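PDB 3NQI: putative lipoprotein from Bacteroides fragilis, which is of unknown molecular function, though as a putative lipoprotein it is probably held at the bacterial membrane by a lipid anchor. Local coordinates for residues 150-155 with 192-197; 165-170 with 214-219; 218-223 with 233-238. All coordinates share one frame; numbering follows the deposited sequence.

Contact 1: 150-155 with 192-197; sequences FTLVCY and KAYEIS
Tyr194 swings its ring beside its own backbone N, with CG opposite the carbonyl carbon (chi1 -60°). This sends the phenol across to strand 148-155. Leu152 uses the same kind of first torsion (chi1 -73°) and sets CD1 over the ring. Both strands, 148-155 and 186-195, flank strand 78-87 and pair with it in parallel, but do not pair with each other. The contact is made by side chains of both strands and the backbone carbonyl of Phe150. Their CA atoms stay well apart, with Leu152 CA and Tyr194 CA separated by 7.9 Å.

One hydrogen bond crosses the gap. Tyr194 OH donates to Phe150 O at 2.6 Å. The hydroxyl comes from above the carbonyl plane and does not use a lone-pair direction. The carbonyl oxygen lies at the edge of the tyrosine ring, near its plane. The hydroxyl also touches the base of the phenylalanine side chain, Tyr194 OH to Phe150 CB being 3.3 Å.

Leu152 CD1 makes a CH-pi contact with one face of the same ring, 3.7 Å from the Tyr194 centroid. It is nearest to Tyr194 CG at 3.6 Å. The leucine and tyrosine side chains cross at about a right angle. The bond at OH and the methyl over one face together probably limit how the ring can turn. Strand 123-132 adds apolar cover, with Leu126 touching both Leu152 and Tyr194.

Phe150 has aromatic neighbours as well. Its ring stacks with Tyr172 and meets Tyr130 edge-to-face. Lys192 bends at its second torsion, and the Phe150 and Lys192 side chains cross at about a right angle. The closest point is Lys192 CE to Phe150 CD2, 3.8 Å.

Contact 2: 165-170 with 214-219; sequences ILKLYL and KITIVA. With CD (cadmium ion), chain E.
Ile165 and Lys214 open a parallel strand pair, flanked by strand 148-155 on one side and strand 234-241 on the other. The bridges run from Ile165 with Lys214 to Tyr169 with Val218. Five backbone hydrogen bonds join the strands. Leu166 N gives to Lys214 O, and Leu166 O receives Thr216 N at 2.8 Å. Leu168 repeats the pattern, giving N to Thr216 O and taking Val218 N on its own O. Leu170 N to Val218 O, 2.9 Å, completes the set. Each even-numbered residue from Leu166 to Leu170 therefore turns its N-H to strand 214-219.

Several other backbone groups bond outward. Tyr169 bonds to Val153 of strand 148-155. Ile215, Ile217 and Ala219 bond to strand 234-241. Val218 O has a second donor, a water at 2.9 Å. The same water also bonds weakly to Leu170 O.

A cadmium ion is bound at the start of strand 165-174. Ile165 O binds it at 2.3 Å, Asp163 supplies a carboxylate oxygen, and three waters also bind. One of these waters accepts Lys167 N at 2.9 Å, so the metal shell also satisfies a backbone donor. The ammonium group of Lys214 forms a salt bridge with Glu239.

One face carries Leu166, Leu168, Ile215 and Ile217. It is buried against helix 197-207 and strand 148-155, with Ile199 touching both leucines. Leu168 CD1 reaches Ile215 CG2 at 3.8 Å.

The face with Lys167, Thr216, Tyr169 and Val218 is more mixed. Thr216 places OG1 between its backbone N and carbonyl carbon (chi1 60°), which sets the hydroxyl against Lys167. Tyr169 lies alongside Val218, whose CB makes a CH-pi contact over one ring face, 4.2 Å from the Tyr169 centroid.

Contact 3: 218-223 with 233-238; sequences VAQQNE and TIEKVY
Gln221 and Tyr238 meet across a beta hairpin whose two antiparallel strands, 214-221 and 234-241, follow each other in the chain through a long loop.

The backbone bonds come in two reciprocal pairs. Ala219 N to Lys236 O is 2.8 Å and nearly straight (178°), and Lys236 N returns to Ala219 O. Gln221 and Ile234 exchange bonds in the same way, with Ile234 N to Gln221 O at 2.7 Å. Val218 with Val237 and Gln220 with Glu235 are the non-hydrogen-bonded pairs. Weak CA-H...O contacts add to these, such as Thr233 CA to Gln221 O at 3.2 Å.

Among aliphatic groups, Gln221 CG packs on Ile234 CG1 at 3.9 Å, and Val218 CG2 meets Val237 CG2 at 4.1 Å. Separately, a carboxylate oxygen lies against a methyl, Glu235 OE2 to Val218 CG1 at 3.3 Å.

Polar side chains hold two points. Asn222 ND2 donates to Thr233 OG1 at 3.2 Å. That hydroxyl also bonds to Leu228 O in the loop, while Asn222 OD1 accepts from Tyr224 N and Asn225 N. At the other point, Gln221 CG lies between the backbone N and the carbonyl carbon (chi1 74°), and the extended chain carries OE1 to Tyr238. The amide and ring planes are 37° apart. Tyr238 OH, which also bonds to Leu105 N, donates in the Gln221 carbonyl plane to a lone pair of OE1, at 2.7 Å.

How the contacts relate
Contacts 1 and 2 are buried, and contact 3 lies further out and is partly exposed. Contact 1 joins two strands that do not pair with each other, held by side chains and one carbonyl, whereas contacts 2 and 3 are held mainly by backbone bonds, parallel in one and antiparallel in the other. Strand 214-221 serves both of these, and Val218 and Ala219 belong to each. Contact 1 meets contact 2 because strands 148-155 and 165-174 are neighbours, with Val153 O to Tyr169 N at 2.8 Å. Contacts 1 and 3 do not touch. Aromatic and aliphatic groups dominate inside, a cadmium site marks one end of contact 2, and amides and charged chains come forward at contact 3.

Contact 1: 150-155 with 192-197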
ATOM      1  N   PHE A 150       5.560  -3.820   5.121  1.00 20.19           N
ATOM      2  CA  PHE A 150       6.017  -2.922   4.088  1.00 17.70           C
ATOM      3  C   PHE A 150       5.855  -1.512   4.639  1.00 21.49           C
ATOM      4  O   PHE A 150       4.724  -0.955   4.656  1.00 22.49           O
ATOM      5  CB  PHE A 150       5.182  -3.108   2.806  1.00 19.41           C
ATOM      6  CG  PHE A 150       5.183  -4.507   2.289  1.00 19.28           C
ATOM      7  CD1 PHE A 150       6.213  -4.932   1.469  1.00 18.82           C
ATOM      8  CD2 PHE A 150       4.195  -5.411   2.699  1.00 19.98           C
ATOM      9  CE1 PHE A 150       6.235  -6.241   1.003  1.00 24.62           C
ATOM     10  CE2 PHE A 150       4.171  -6.707   2.217  1.00 18.14           C
ATOM     11  CZ  PHE A 150       5.196  -7.130   1.355  1.00 18.94           C
ATOM     12  N   THR A 151       6.958  -0.949   5.117  1.00 18.74           N
ATOM     13  CA  THR A 151       6.931   0.368   5.736  1.00 19.29           C
ATOM     14  C   THR A 151       7.567   1.405   4.843  1.00 18.00           C
ATOM     15  O   THR A 151       8.721   1.193   4.372  1.00 18.32           O
ATOM     16  CB  THR A 151       7.711   0.313   7.041  1.00 17.61           C
ATOM     17  OG1 THR A 151       7.096  -0.634   7.875  1.00 21.88           O
ATOM     18  CG2 THR A 151       7.759   1.684   7.780  1.00 19.44           C
ATOM     19  N   LEU A 152       6.861   2.514   4.595  1.00 17.17           N
ATOM     20  CA  LEU A 152       7.481   3.652   3.862  1.00 17.17           C
ATOM     21  C   LEU A 152       8.143   4.587   4.841  1.00 20.08           C
ATOM     22  O   LEU A 152       7.500   5.036   5.824  1.00 21.01           O
ATOM     23  CB  LEU A 152       6.510   4.423   3.011  1.00 20.36           C
ATOM     24  CG  LEU A 152       6.058   3.732   1.761  1.00 21.66           C
ATOM     25  CD1 LEU A 152       5.014   4.667   1.096  1.00 21.83           C
ATOM     26  CD2 LEU A 152       7.291   3.393   0.795  1.00 18.91           C
ATOM     27  N   VAL A 153       9.414   4.912   4.570  1.00 18.70           N
ATOM     28  CA  VAL A 153      10.186   5.787   5.450  1.00 17.59           C
ATOM     29  C   VAL A 153      10.649   7.039   4.677  1.00 19.03           C
ATOM     30  O   VAL A 153      11.232   6.954   3.585  1.00 20.46           O
ATOM     31  CB  VAL A 153      11.378   5.029   6.112  1.00 17.73           C
ATOM     32  CG1 VAL A 153      12.118   5.896   7.225  1.00 19.32           C
ATOM     33  CG2 VAL A 153      10.917   3.650   6.707  1.00 15.66           C
ATOM     34  N   CYS A 154      10.346   8.186   5.250  1.00 20.25           N
ATOM     35  CA  CYS A 154      10.893   9.484   4.856  1.00 19.87           C
ATOM     36  C   CYS A 154      12.011   9.857   5.835  1.00 20.41           C
ATOM     37  O   CYS A 154      11.787   9.993   7.064  1.00 22.46           O
ATOM     38  CB  CYS A 154       9.808  10.526   4.930  1.00 25.16           C
ATOM     39  SG  CYS A 154      10.387  12.131   4.354  1.00 27.20           S
ATOM     40  N   TYR A 155      13.227   9.974   5.322  1.00 20.23           N
ATOM     41  CA  TYR A 155      14.381  10.414   6.139  1.00 22.43           C
ATOM     42  C   TYR A 155      14.431  11.930   6.055  1.00 24.81           C
ATOM     43  O   TYR A 155      14.848  12.508   5.060  1.00 25.44           O
ATOM     44  CB  TYR A 155      15.711   9.768   5.707  1.00 24.75           C
ATOM     45  CG  TYR A 155      15.650   8.266   5.860  1.00 25.51           C
ATOM     46  CD1 TYR A 155      15.694   7.673   7.119  1.00 24.53           C
ATOM     47  CD2 TYR A 155      15.473   7.458   4.767  1.00 21.43           C
ATOM     48  CE1 TYR A 155      15.596   6.304   7.267  1.00 24.36           C
ATOM     49  CE2 TYR A 155      15.371   6.090   4.892  1.00 24.31           C
ATOM     50  CZ  TYR A 155      15.429   5.509   6.126  1.00 23.49           C
ATOM     51  OH  TYR A 155      15.274   4.151   6.250  1.00 23.87           O
ATOM     52  N   LYS A 192      -0.951  -2.134  -0.685  1.00 16.82           N
ATOM     53  CA  LYS A 192      -0.666  -1.528   0.646  1.00 16.64           C
ATOM     54  C   LYS A 192      -0.929  -0.029   0.512  1.00 19.69           C
ATOM     55  O   LYS A 192      -0.389   0.637  -0.379  1.00 20.49           O
ATOM     56  CB  LYS A 192       0.776  -1.802   1.047  1.00 13.42           C
ATOM     57  CG  LYS A 192       1.075  -3.301   1.231  1.00 20.78           C
ATOM     58  CD  LYS A 192       0.492  -3.764   2.616  1.00 26.21           C
ATOM     59  CE  LYS A 192       0.415  -5.215   2.766  1.00 35.78           C
ATOM     60  NZ  LYS A 192      -0.371  -5.457   4.017  1.00 31.35           N
ATOM     61  N   ALA A 193      -1.804   0.480   1.370  1.00 18.45           N
ATOM     62  CA  ALA A 193      -2.197   1.878   1.354  1.00 18.67           C
ATOM     63  C   ALA A 193      -1.572   2.633   2.540  1.00 17.07           C
ATOM     64  O   ALA A 193      -1.543   2.129   3.690  1.00 19.87           O
ATOM     65  CB  ALA A 193      -3.740   2.007   1.364  1.00 17.83           C
ATOM     66  N   TYR A 194      -1.068   3.839   2.241  1.00 17.08           N
ATOM     67  CA  TYR A 194      -0.279   4.675   3.160  1.00 17.31           C
ATOM     68  C   TYR A 194      -0.863   6.060   3.306  1.00 20.89           C
ATOM     69  O   TYR A 194      -0.919   6.851   2.342  1.00 17.79           O
ATOM     70  CB  TYR A 194       1.177   4.853   2.691  1.00 19.82           C
ATOM     71  CG  TYR A 194       1.905   3.548   2.569  1.00 15.78           C
ATOM     72  CD1 TYR A 194       1.794   2.767   1.430  1.00 15.36           C
ATOM     73  CD2 TYR A 194       2.630   3.066   3.607  1.00 15.82           C
ATOM     74  CE1 TYR A 194       2.404   1.522   1.346  1.00 18.27           C
ATOM     75  CE2 TYR A 194       3.291   1.828   3.532  1.00 18.02           C
ATOM     76  CZ  TYR A 194       3.181   1.074   2.435  1.00 17.32           C
ATOM     77  OH  TYR A 194       3.796  -0.157   2.398  1.00 18.64           O
ATOM     78  N   GLU A 195      -1.257   6.374   4.538  1.00 16.76           N
ATOM     79  CA  GLU A 195      -1.670   7.746   4.850  1.00 20.39           C
ATOM     80  C   GLU A 195      -0.406   8.579   5.042  1.00 19.11           C
ATOM     81  O   GLU A 195       0.364   8.352   5.972  1.00 19.92           O
ATOM     82  CB  GLU A 195      -2.549   7.765   6.146  1.00 24.25           C
ATOM     83  CG  GLU A 195      -3.584   8.884   6.198  1.00 31.02           C
ATOM     84  CD  GLU A 195      -2.986  10.291   6.324  1.00 33.07           C
ATOM     85  OE1 GLU A 195      -1.861  10.436   6.859  1.00 40.50           O
ATOM     86  OE2 GLU A 195      -3.665  11.261   5.961  1.00 40.66           O
ATOM     87  N   ILE A 196      -0.201   9.575   4.205  1.00 17.22           N
ATOM     88  CA  ILE A 196       1.055  10.301   4.160  1.00 19.37           C
ATOM     89  C   ILE A 196       0.944  11.796   4.596  1.00 21.91           C
ATOM     90  O   ILE A 196       1.889  12.528   4.427  1.00 19.03           O
ATOM     91  CB  ILE A 196       1.728  10.202   2.817  1.00 17.22           C
ATOM     92  CG1 ILE A 196       0.816  10.745   1.709  1.00 18.49           C
ATOM     93  CG2 ILE A 196       2.169   8.723   2.533  1.00 19.08           C
ATOM     94  CD1 ILE A 196       1.610  11.124   0.462  1.00 23.03           C
ATOM     95  N   SER A 197      -0.159  12.193   5.243  1.00 18.44           N
ATOM     96  CA  SER A 197      -0.332  13.590   5.631  0.50 20.97           C
ATOM     97  C   SER A 197       0.758  14.046   6.587  1.00 20.11           C
ATOM     98  O   SER A 197       1.258  15.171   6.484  1.00 19.54           O
ATOM     99  CB  SER A 197      -1.705  13.821   6.248  0.50 21.24           C
ATOM    100  OG  SER A 197      -2.697  13.596   5.273  0.50 26.85           O
TER

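Contact 2: 165-170 with 214-219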
ATOM      1  N   ILE A 165      10.807  17.184  -4.734  1.00 26.52           N
ATOM      2  CA  ILE A 165      10.629  15.732  -4.860  1.00 24.69           C
ATOM      3  C   ILE A 165      10.598  15.158  -3.483  1.00 24.97           C
ATOM      4  O   ILE A 165      11.487  15.425  -2.702  1.00 28.17           O
ATOM      5  CB  ILE A 165      11.773  15.081  -5.676  1.00 27.89           C
ATOM      6  CG1 ILE A 165      11.779  15.643  -7.102  1.00 25.94           C
ATOM      7  CG2 ILE A 165      11.617  13.531  -5.707  1.00 27.95           C
ATOM      8  CD1 ILE A 165      12.919  15.048  -7.967  1.00 30.34           C
ATOM      9  N   LEU A 166       9.563  14.397  -3.151  1.00 23.05           N
ATOM     10  CA  LEU A 166       9.510  13.728  -1.842  1.00 22.11           C
ATOM     11  C   LEU A 166       9.915  12.272  -2.036  1.00 21.21           C
ATOM     12  O   LEU A 166       9.215  11.523  -2.677  1.00 20.66           O
ATOM     13  CB  LEU A 166       8.104  13.780  -1.272  1.00 22.72           C
ATOM     14  CG  LEU A 166       7.781  13.039   0.019  1.00 25.81           C
ATOM     15  CD1 LEU A 166       8.738  13.517   1.125  1.00 23.76           C
ATOM     16  CD2 LEU A 166       6.348  13.293   0.428  1.00 25.45           C
ATOM     17  N   LYS A 167      11.024  11.867  -1.439  1.00 23.94           N
ATOM     18  CA  LYS A 167      11.585  10.535  -1.660  1.00 22.59           C
ATOM     19  C   LYS A 167      11.260   9.660  -0.454  1.00 22.07           C
ATOM     20  O   LYS A 167      11.554  10.026   0.724  1.00 23.90           O
ATOM     21  CB  LYS A 167      13.092  10.615  -1.878  1.00 24.73           C
ATOM     22  CG  LYS A 167      13.767   9.218  -2.047  1.00 31.33           C
ATOM     23  CD  LYS A 167      15.171   9.224  -2.714  1.00 36.65           C
ATOM     24  CE  LYS A 167      15.993  10.473  -2.468  1.00 43.38           C
ATOM     25  NZ  LYS A 167      17.251  10.428  -3.245  1.00 54.03           N
ATOM     26  N   LEU A 168      10.638   8.523  -0.723  1.00 18.50           N
ATOM     27  CA  LEU A 168      10.280   7.561   0.326  1.00 19.67           C
ATOM     28  C   LEU A 168      10.952   6.192   0.087  1.00 20.56           C
ATOM     29  O   LEU A 168      10.944   5.687  -1.022  1.00 21.15           O
ATOM     30  CB  LEU A 168       8.783   7.394   0.397  1.00 20.16           C
ATOM     31  CG  LEU A 168       7.958   8.681   0.595  1.00 21.80           C
ATOM     32  CD1 LEU A 168       6.441   8.296   0.551  1.00 20.49           C
ATOM     33  CD2 LEU A 168       8.367   9.378   1.884  1.00 20.21           C
ATOM     34  N   TYR A 169      11.555   5.616   1.118  1.00 17.52           N
ATOM     35  CA  TYR A 169      12.169   4.298   0.991  1.00 19.36           C
ATOM     36  C   TYR A 169      11.179   3.217   1.428  1.00 19.62           C
ATOM     37  O   TYR A 169      10.589   3.344   2.473  1.00 18.63           O
ATOM     38  CB  TYR A 169      13.436   4.214   1.836  1.00 18.18           C
ATOM     39  CG  TYR A 169      14.550   4.977   1.202  1.00 22.37           C
ATOM     40  CD1 TYR A 169      14.622   6.360   1.301  1.00 21.81           C
ATOM     41  CD2 TYR A 169      15.540   4.307   0.447  1.00 28.22           C
ATOM     42  CE1 TYR A 169      15.639   7.045   0.679  1.00 27.01           C
ATOM     43  CE2 TYR A 169      16.546   4.995  -0.179  1.00 28.09           C
ATOM     44  CZ  TYR A 169      16.586   6.360  -0.060  1.00 29.36           C
ATOM     45  OH  TYR A 169      17.608   7.062  -0.654  1.00 36.68           O
ATOM     46  N   LEU A 170      10.948   2.201   0.595  1.00 17.83           N
ATOM     47  CA  LEU A 170      10.211   0.992   1.062  1.00 18.74           C
ATOM     48  C   LEU A 170      11.123   0.120   1.875  1.00 20.15           C
ATOM     49  O   LEU A 170      12.151  -0.367   1.348  1.00 19.20           O
ATOM     50  CB  LEU A 170       9.710   0.169  -0.088  1.00 20.06           C
ATOM     51  CG  LEU A 170       8.974  -1.137   0.260  1.00 18.70           C
ATOM     52  CD1 LEU A 170       7.743  -0.803   1.107  1.00 15.65           C
ATOM     53  CD2 LEU A 170       8.534  -1.800  -1.040  1.00 17.09           C
ATOM     54  N   LYS A 214       6.494  15.619  -7.193  1.00 23.38           N
ATOM     55  CA  LYS A 214       6.396  14.152  -7.310  1.00 23.60           C
ATOM     56  C   LYS A 214       6.870  13.459  -6.056  1.00 21.88           C
ATOM     57  O   LYS A 214       7.657  14.016  -5.254  1.00 21.20           O
ATOM     58  CB  LYS A 214       7.079  13.647  -8.620  1.00 27.83           C
ATOM     59  CG  LYS A 214       8.562  13.652  -8.629  1.00 36.19           C
ATOM     60  CD  LYS A 214       9.128  13.023  -9.939  1.00 36.18           C
ATOM     61  CE  LYS A 214      10.642  13.172  -9.983  1.00 36.95           C
ATOM     62  NZ  LYS A 214      11.213  12.911 -11.303  1.00 34.35           N
ATOM     63  N   ILE A 215       6.332  12.268  -5.853  1.00 19.53           N
ATOM     64  CA  ILE A 215       6.756  11.380  -4.778  1.00 18.88           C
ATOM     65  C   ILE A 215       7.496  10.223  -5.443  1.00 20.14           C
ATOM     66  O   ILE A 215       7.068   9.691  -6.491  1.00 19.81           O
ATOM     67  CB  ILE A 215       5.577  10.836  -3.957  1.00 18.14           C
ATOM     68  CG1 ILE A 215       4.747  12.010  -3.378  1.00 23.35           C
ATOM     69  CG2 ILE A 215       6.106   9.826  -2.880  1.00 18.75           C
ATOM     70  CD1 ILE A 215       3.364  11.632  -2.728  1.00 21.62           C
ATOM     71  N   THR A 216       8.660   9.877  -4.909  1.00 20.27           N
ATOM     72  CA  THR A 216       9.384   8.760  -5.478  1.00 21.85           C
ATOM     73  C   THR A 216       9.453   7.667  -4.429  1.00 21.29           C
ATOM     74  O   THR A 216       9.588   7.920  -3.214  1.00 24.28           O
ATOM     75  CB  THR A 216      10.811   9.126  -6.014  1.00 24.47           C
ATOM     76  OG1 THR A 216      11.594   9.629  -4.931  1.00 25.39           O
ATOM     77  CG2 THR A 216      10.724  10.130  -7.149  1.00 20.31           C
ATOM     78  N   ILE A 217       9.327   6.444  -4.904  1.00 23.83           N
ATOM     79  CA  ILE A 217       9.340   5.268  -4.009  1.00 19.59           C
ATOM     80  C   ILE A 217      10.563   4.436  -4.403  1.00 19.97           C
ATOM     81  O   ILE A 217      10.692   3.982  -5.523  1.00 17.77           O
ATOM     82  CB  ILE A 217       8.079   4.415  -4.172  1.00 21.12           C
ATOM     83  CG1 ILE A 217       6.775   5.254  -3.983  1.00 24.52           C
ATOM     84  CG2 ILE A 217       8.120   3.172  -3.237  1.00 14.17           C
ATOM     85  CD1 ILE A 217       6.528   5.814  -2.645  1.00 18.05           C
ATOM     86  N   VAL A 218      11.451   4.226  -3.455  1.00 17.27           N
ATOM     87  CA  VAL A 218      12.700   3.544  -3.692  1.00 19.48           C
ATOM     88  C   VAL A 218      12.583   2.097  -3.125  1.00 20.39           C
ATOM     89  O   VAL A 218      12.464   1.930  -1.892  1.00 19.32           O
ATOM     90  CB  VAL A 218      13.893   4.261  -3.004  1.00 21.07           C
ATOM     91  CG1 VAL A 218      15.225   3.544  -3.421  1.00 24.65           C
ATOM     92  CG2 VAL A 218      13.995   5.766  -3.401  1.00 20.82           C
ATOM     93  N   ALA A 219      12.631   1.080  -3.984  1.00 18.11           N
ATOM     94  CA  ALA A 219      12.515  -0.338  -3.538  1.00 18.53           C
ATOM     95  C   ALA A 219      13.747  -1.195  -3.894  1.00 19.17           C
ATOM     96  O   ALA A 219      14.369  -0.975  -4.943  1.00 20.91           O
ATOM     97  CB  ALA A 219      11.259  -0.971  -4.157  1.00 17.13           C
TER
HETATM   98 CD    CD E 300      13.624  15.170  -1.896  0.50 41.96          CD
HETATM   99  O   HOH W   1      12.736  13.578   0.140  1.00 22.63           O
HETATM  100  O   HOH W   2      14.743   0.682  -0.578  1.00 34.23           O
HETATM  101  O   HOH W   3      14.778  13.851  -3.895  1.00 32.78           O
HETATM  102  O   HOH W   4      12.550  16.250  -0.038  1.00 46.34           O

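Contact 3: 218-223 with 233-238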
ATOM      1  N   VAL A 218      11.451   4.226  -3.455  1.00 17.27           N
ATOM      2  CA  VAL A 218      12.700   3.544  -3.692  1.00 19.48           C
ATOM      3  C   VAL A 218      12.583   2.097  -3.125  1.00 20.39           C
ATOM      4  O   VAL A 218      12.464   1.930  -1.892  1.00 19.32           O
ATOM      5  CB  VAL A 218      13.893   4.261  -3.004  1.00 21.07           C
ATOM      6  CG1 VAL A 218      15.225   3.544  -3.421  1.00 24.65           C
ATOM      7  CG2 VAL A 218      13.995   5.766  -3.401  1.00 20.82           C
ATOM      8  N   ALA A 219      12.631   1.080  -3.984  1.00 18.11           N
ATOM      9  CA  ALA A 219      12.515  -0.338  -3.538  1.00 18.53           C
ATOM     10  C   ALA A 219      13.747  -1.195  -3.894  1.00 19.17           C
ATOM     11  O   ALA A 219      14.369  -0.975  -4.943  1.00 20.91           O
ATOM     12  CB  ALA A 219      11.259  -0.971  -4.157  1.00 17.13           C
ATOM     13  N   GLN A 220      14.095  -2.151  -3.024  1.00 18.55           N
ATOM     14  CA  GLN A 220      15.034  -3.247  -3.359  1.00 19.75           C
ATOM     15  C   GLN A 220      14.232  -4.429  -3.876  1.00 22.30           C
ATOM     16  O   GLN A 220      13.340  -4.979  -3.176  1.00 24.01           O
ATOM     17  CB  GLN A 220      15.913  -3.649  -2.168  1.00 21.59           C
ATOM     18  CG  GLN A 220      16.823  -2.563  -1.741  1.00 26.43           C
ATOM     19  CD  GLN A 220      17.768  -2.983  -0.641  1.00 34.58           C
ATOM     20  OE1 GLN A 220      18.930  -3.369  -0.889  1.00 35.46           O
ATOM     21  NE2 GLN A 220      17.291  -2.877   0.586  1.00 21.95           N
ATOM     22  N   GLN A 221      14.457  -4.760  -5.147  1.00 23.75           N
ATOM     23  CA  GLN A 221      13.699  -5.821  -5.752  1.00 22.33           C
ATOM     24  C   GLN A 221      14.577  -6.827  -6.440  1.00 21.58           C
ATOM     25  O   GLN A 221      15.716  -6.543  -6.793  1.00 20.55           O
ATOM     26  CB  GLN A 221      12.618  -5.268  -6.675  1.00 24.93           C
ATOM     27  CG  GLN A 221      13.052  -4.733  -7.916  1.00 23.82           C
ATOM     28  CD  GLN A 221      11.890  -4.104  -8.693  1.00 32.39           C
ATOM     29  OE1 GLN A 221      11.131  -3.306  -8.147  1.00 29.37           O
ATOM     30  NE2 GLN A 221      11.768  -4.451  -9.966  1.00 28.85           N
ATOM     31  N   ASN A 222      14.047  -8.039  -6.575  1.00 20.64           N
ATOM     32  CA  ASN A 222      14.816  -9.156  -7.160  1.00 21.78           C
ATOM     33  C   ASN A 222      13.797 -10.023  -7.885  1.00 23.03           C
ATOM     34  O   ASN A 222      12.873 -10.567  -7.260  1.00 23.88           O
ATOM     35  CB  ASN A 222      15.550  -9.886  -6.042  1.00 19.48           C
ATOM     36  CG  ASN A 222      16.366 -11.128  -6.512  1.00 25.93           C
ATOM     37  OD1 ASN A 222      16.044 -11.806  -7.514  1.00 23.73           O
ATOM     38  ND2 ASN A 222      17.432 -11.421  -5.765  1.00 27.29           N
ATOM     39  N   GLU A 223      13.915 -10.058  -9.204  1.00 25.18           N
ATOM     40  CA  GLU A 223      12.991 -10.762 -10.080  1.00 27.21           C
ATOM     41  C   GLU A 223      13.199 -12.285 -10.059  1.00 29.83           C
ATOM     42  O   GLU A 223      12.369 -13.000 -10.613  1.00 31.72           O
ATOM     43  CB  GLU A 223      13.186 -10.314 -11.553  1.00 29.65           C
ATOM     44  N   THR A 233      19.498  -8.583  -6.922  1.00 26.01           N
ATOM     45  CA  THR A 233      18.734  -7.584  -6.206  1.00 24.08           C
ATOM     46  C   THR A 233      19.156  -6.234  -6.772  1.00 27.48           C
ATOM     47  O   THR A 233      20.343  -5.932  -6.812  1.00 27.41           O
ATOM     48  CB  THR A 233      19.000  -7.632  -4.691  1.00 23.66           C
ATOM     49  OG1 THR A 233      18.632  -8.926  -4.195  1.00 24.80           O
ATOM     50  CG2 THR A 233      18.184  -6.500  -3.918  1.00 22.93           C
ATOM     51  N   ILE A 234      18.188  -5.449  -7.244  1.00 26.23           N
ATOM     52  CA  ILE A 234      18.456  -4.126  -7.774  1.00 25.85           C
ATOM     53  C   ILE A 234      17.638  -3.103  -7.001  1.00 25.83           C
ATOM     54  O   ILE A 234      16.680  -3.423  -6.275  1.00 22.06           O
ATOM     55  CB  ILE A 234      18.101  -4.028  -9.277  1.00 25.26           C
ATOM     56  CG1 ILE A 234      16.619  -4.320  -9.510  1.00 33.52           C
ATOM     57  CG2 ILE A 234      19.002  -4.973 -10.116  1.00 30.88           C
ATOM     58  CD1 ILE A 234      16.030  -3.740 -10.782  1.00 35.93           C
ATOM     59  N   GLU A 235      18.015  -1.851  -7.159  1.00 25.67           N
ATOM     60  CA  GLU A 235      17.215  -0.779  -6.663  1.00 24.99           C
ATOM     61  C   GLU A 235      16.384  -0.255  -7.785  1.00 23.58           C
ATOM     62  O   GLU A 235      16.858  -0.052  -8.895  1.00 24.85           O
ATOM     63  CB  GLU A 235      18.104   0.292  -6.084  1.00 27.39           C
ATOM     64  CG  GLU A 235      17.359   1.416  -5.460  1.00 36.83           C
ATOM     65  CD  GLU A 235      18.155   1.985  -4.291  1.00 41.95           C
ATOM     66  OE1 GLU A 235      18.611   1.200  -3.409  1.00 48.80           O
ATOM     67  OE2 GLU A 235      18.341   3.195  -4.280  1.00 32.91           O
ATOM     68  N   LYS A 236      15.109  -0.052  -7.517  1.00 22.29           N
ATOM     69  CA  LYS A 236      14.238   0.544  -8.470  1.00 24.44           C
ATOM     70  C   LYS A 236      13.423   1.708  -7.843  1.00 23.18           C
ATOM     71  O   LYS A 236      12.910   1.621  -6.714  1.00 19.32           O
ATOM     72  CB  LYS A 236      13.339  -0.500  -9.124  1.00 27.70           C
ATOM     73  CG  LYS A 236      12.496   0.093 -10.220  1.00 33.35           C
ATOM     74  CD  LYS A 236      12.044  -0.871 -11.307  1.00 39.90           C
ATOM     75  CE  LYS A 236      11.235  -0.085 -12.345  1.00 48.91           C
ATOM     76  NZ  LYS A 236      10.418  -0.929 -13.269  1.00 54.05           N
ATOM     77  N   VAL A 237      13.369   2.809  -8.589  1.00 21.73           N
ATOM     78  CA  VAL A 237      12.677   4.020  -8.180  1.00 24.36           C
ATOM     79  C   VAL A 237      11.368   4.138  -8.973  1.00 25.47           C
ATOM     80  O   VAL A 237      11.410   4.094 -10.155  1.00 26.83           O
ATOM     81  CB  VAL A 237      13.543   5.260  -8.351  1.00 26.27           C
ATOM     82  CG1 VAL A 237      12.691   6.557  -8.001  1.00 26.10           C
ATOM     83  CG2 VAL A 237      14.759   5.177  -7.424  1.00 26.61           C
ATOM     84  N   TYR A 238      10.210   4.201  -8.308  1.00 22.68           N
ATOM     85  CA  TYR A 238       8.908   4.351  -9.012  1.00 19.96           C
ATOM     86  C   TYR A 238       8.393   5.804  -8.784  1.00 21.49           C
ATOM     87  O   TYR A 238       8.557   6.350  -7.717  1.00 22.49           O
ATOM     88  CB  TYR A 238       7.896   3.358  -8.435  1.00 20.12           C
ATOM     89  CG  TYR A 238       8.230   1.896  -8.671  1.00 17.30           C
ATOM     90  CD1 TYR A 238       9.155   1.214  -7.865  1.00 19.41           C
ATOM     91  CD2 TYR A 238       7.614   1.194  -9.682  1.00 22.12           C
ATOM     92  CE1 TYR A 238       9.448  -0.141  -8.080  1.00 18.76           C
ATOM     93  CE2 TYR A 238       7.871  -0.155  -9.877  1.00 21.57           C
ATOM     94  CZ  TYR A 238       8.794  -0.813  -9.089  1.00 22.55           C
ATOM     95  OH  TYR A 238       9.013  -2.173  -9.312  1.00 22.14           O
TER